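PDB 3BS3: putative DNA-binding protein from Bacteroides fragilis, which probably binds DNA through a helix-turn-helix domain of the XRE (Cro/C1-type) family. Local coordinates for residues R27-Q32 with N38-W43. Sequence-based numbering, arbitrary orientation. Where two conformers were deposited one is given.
Sequences RWLAEQ and NTISRW. With SO4 (sulfate ion), chain B.
The two helices of the helix-turn-helix unit, 26-33 and 37-44, meet where I40 packs against L29 and A30. The methyl CB of A30 lies 3.6 Å from I40 CG1, and the small side chain lets the backbones close to 6.1 Å between A30 CA and I40 CA. I40 divides its branches between the two residues: CG1, beside its own backbone N (chi1 -62°), lies against A30, while CG2 turns to L29, whose CD2 methyl it meets at 3.9 Å. L29 also touches I15 and L61, so the contact runs on into the domain core formed with helices 15-21 and 52-62. In the Cro/C1-type fold the second helix of the pair is the recognition helix, a role that 37-44 probably plays here. On that helix the CG2 methyl of T39 sits 3.4 Å above one face of the W43 ring, toward its rim. T39 OG1 turns instead to a sulfate ion, probably from the crystallisation liquor, and donates a 2.7 Å hydrogen bond to its O3; S36 N also binds this ion, and S36 OG is hydrogen-bonded to T39 OG1.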
loop_
_atom_site.group_PDB
_atom_site.type_symbol
_atom_site.label_atom_id
_atom_site.label_comp_id
_atom_site.label_asym_id
_atom_site.label_seq_id
_atom_site.Cartn_x
_atom_site.Cartn_y
_atom_site.Cartn_z
ATOM N N ARG A 27 -3.594 -10.138 17.211
ATOM C CA ARG A 27 -4.651 -9.550 18.040
ATOM C C ARG A 27 -4.264 -8.157 18.522
ATOM O O ARG A 27 -5.058 -7.222 18.453
ATOM C CB ARG A 27 -4.959 -10.437 19.255
ATOM C CG ARG A 27 -6.024 -9.841 20.178
ATOM C CD ARG A 27 -5.581 -9.868 21.627
ATOM N NE ARG A 27 -6.002 -11.083 22.325
ATOM C CZ ARG A 27 -5.546 -11.466 23.517
ATOM N NH1 ARG A 27 -5.996 -12.583 24.067
ATOM N NH2 ARG A 27 -4.634 -10.744 24.156
ATOM N N TRP A 28 -3.027 -8.029 19.006
ATOM C CA TRP A 28 -2.552 -6.753 19.500
ATOM C C TRP A 28 -2.589 -5.709 18.386
ATOM O O TRP A 28 -3.082 -4.590 18.568
ATOM C CB TRP A 28 -1.135 -6.908 20.067
ATOM C CG TRP A 28 -0.585 -5.600 20.549
ATOM C CD1 TRP A 28 -0.803 -5.021 21.776
ATOM C CD2 TRP A 28 0.207 -4.679 19.804
ATOM N NE1 TRP A 28 -0.173 -3.806 21.839
ATOM C CE2 TRP A 28 0.463 -3.570 20.654
ATOM C CE3 TRP A 28 0.757 -4.691 18.513
ATOM C CZ2 TRP A 28 1.232 -2.479 20.252
ATOM C CZ3 TRP A 28 1.536 -3.588 18.107
ATOM C CH2 TRP A 28 1.753 -2.502 18.979
ATOM N N LEU A 29 -2.094 -6.094 17.217
ATOM C CA LEU A 29 -2.010 -5.134 16.115
ATOM C C LEU A 29 -3.412 -4.696 15.682
ATOM O O LEU A 29 -3.666 -3.515 15.475
ATOM C CB LEU A 29 -1.223 -5.722 14.944
ATOM C CG LEU A 29 -1.053 -4.768 13.752
ATOM C CD1 LEU A 29 -0.319 -3.475 14.158
ATOM C CD2 LEU A 29 -0.332 -5.482 12.582
ATOM N N ALA A 30 -4.318 -5.660 15.564
ATOM C CA ALA A 30 -5.703 -5.380 15.190
ATOM C C ALA A 30 -6.324 -4.414 16.181
ATOM O O ALA A 30 -6.961 -3.447 15.769
ATOM C CB ALA A 30 -6.513 -6.675 15.110
ATOM N N GLU A 31 -6.131 -4.666 17.481
ATOM C CA GLU A 31 -6.682 -3.788 18.517
ATOM C C GLU A 31 -6.124 -2.364 18.410
ATOM O O GLU A 31 -6.876 -1.392 18.484
ATOM C CB GLU A 31 -6.481 -4.389 19.922
ATOM C CG GLU A 31 -7.416 -5.584 20.162
ATOM C CD GLU A 31 -7.217 -6.334 21.488
ATOM O OE1 GLU A 31 -6.217 -6.108 22.206
ATOM O OE2 GLU A 31 -8.075 -7.190 21.780
ATOM N N GLN A 32 -4.812 -2.247 18.208
ATOM C CA GLN A 32 -4.190 -0.927 18.054
ATOM C C GLN A 32 -4.681 -0.166 16.826
ATOM O O GLN A 32 -4.747 1.063 16.831
ATOM C CB GLN A 32 -2.668 -1.051 18.007
ATOM C CG GLN A 32 -2.093 -1.525 19.308
ATOM C CD GLN A 32 -2.330 -0.523 20.421
ATOM O OE1 GLN A 32 -1.986 0.660 20.292
ATOM N NE2 GLN A 32 -2.923 -0.978 21.498
ATOM N N ASN A 38 -9.143 -10.760 11.652
ATOM C CA ASN A 38 -9.170 -11.383 10.323
ATOM C C ASN A 38 -8.417 -10.532 9.287
ATOM O O ASN A 38 -7.618 -11.054 8.502
ATOM C CB ASN A 38 -10.597 -11.604 9.832
ATOM C CG ASN A 38 -10.649 -12.371 8.507
ATOM O OD1 ASN A 38 -10.116 -13.473 8.404
ATOM N ND2 ASN A 38 -11.290 -11.788 7.499
ATOM N N THR A 39 -8.710 -9.236 9.273
ATOM C CA THR A 39 -8.009 -8.310 8.364
ATOM C C THR A 39 -6.490 -8.398 8.541
ATOM O O THR A 39 -5.769 -8.546 7.557
ATOM C CB THR A 39 -8.515 -6.859 8.508
ATOM O OG1 THR A 39 -9.890 -6.782 8.125
ATOM C CG2 THR A 39 -7.743 -5.920 7.590
ATOM N N ILE A 40 -6.008 -8.316 9.783
ATOM C CA ILE A 40 -4.564 -8.390 10.051
ATOM C C ILE A 40 -4.007 -9.737 9.632
ATOM O O ILE A 40 -2.942 -9.817 9.025
ATOM C CB ILE A 40 -4.279 -8.174 11.564
ATOM C CG1 ILE A 40 -4.751 -6.785 11.994
ATOM C CG2 ILE A 40 -2.808 -8.408 11.906
ATOM C CD1 ILE A 40 -4.247 -5.665 11.173
ATOM N N SER A 41 -4.745 -10.807 9.937
ATOM C CA SER A 41 -4.278 -12.147 9.593
ATOM C C SER A 41 -4.112 -12.283 8.079
ATOM O O SER A 41 -3.159 -12.912 7.615
ATOM C CB SER A 41 -5.209 -13.241 10.147
ATOM O OG SER A 41 -6.410 -13.345 9.401
ATOM N N ARG A 42 -5.033 -11.689 7.321
ATOM C CA ARG A 42 -4.968 -11.733 5.858
ATOM C C ARG A 42 -3.792 -10.907 5.320
ATOM O O ARG A 42 -3.163 -11.288 4.330
ATOM C CB ARG A 42 -6.283 -11.288 5.241
ATOM C CG ARG A 42 -7.382 -12.372 5.387
ATOM C CD ARG A 42 -8.704 -11.885 4.870
ATOM N NE ARG A 42 -8.662 -11.594 3.436
ATOM C CZ ARG A 42 -8.765 -12.504 2.465
ATOM N NH1 ARG A 42 -8.914 -13.792 2.738
ATOM N NH2 ARG A 42 -8.718 -12.115 1.198
ATOM N N TRP A 43 -3.492 -9.791 5.962
ATOM C CA TRP A 43 -2.257 -9.081 5.617
ATOM C C TRP A 43 -1.054 -9.978 5.926
ATOM O O TRP A 43 -0.118 -10.082 5.115
ATOM C CB TRP A 43 -2.099 -7.787 6.420
ATOM C CG TRP A 43 -3.128 -6.751 6.141
ATOM C CD1 TRP A 43 -4.070 -6.773 5.154
ATOM C CD2 TRP A 43 -3.313 -5.533 6.851
ATOM N NE1 TRP A 43 -4.848 -5.637 5.209
ATOM C CE2 TRP A 43 -4.401 -4.860 6.246
ATOM C CE3 TRP A 43 -2.661 -4.939 7.945
ATOM C CZ2 TRP A 43 -4.869 -3.617 6.702
ATOM C CZ3 TRP A 43 -3.123 -3.689 8.402
ATOM C CH2 TRP A 43 -4.224 -3.054 7.777
HETATM S S SO4 B . -11.691 -3.742 9.085
HETATM O O1 SO4 B . -13.123 -3.953 8.887
HETATM O O2 SO4 B . -11.504 -2.614 9.992
HETATM O O3 SO4 B . -11.098 -4.945 9.656
HETATM O O4 SO4 B . -11.065 -3.445 7.795
#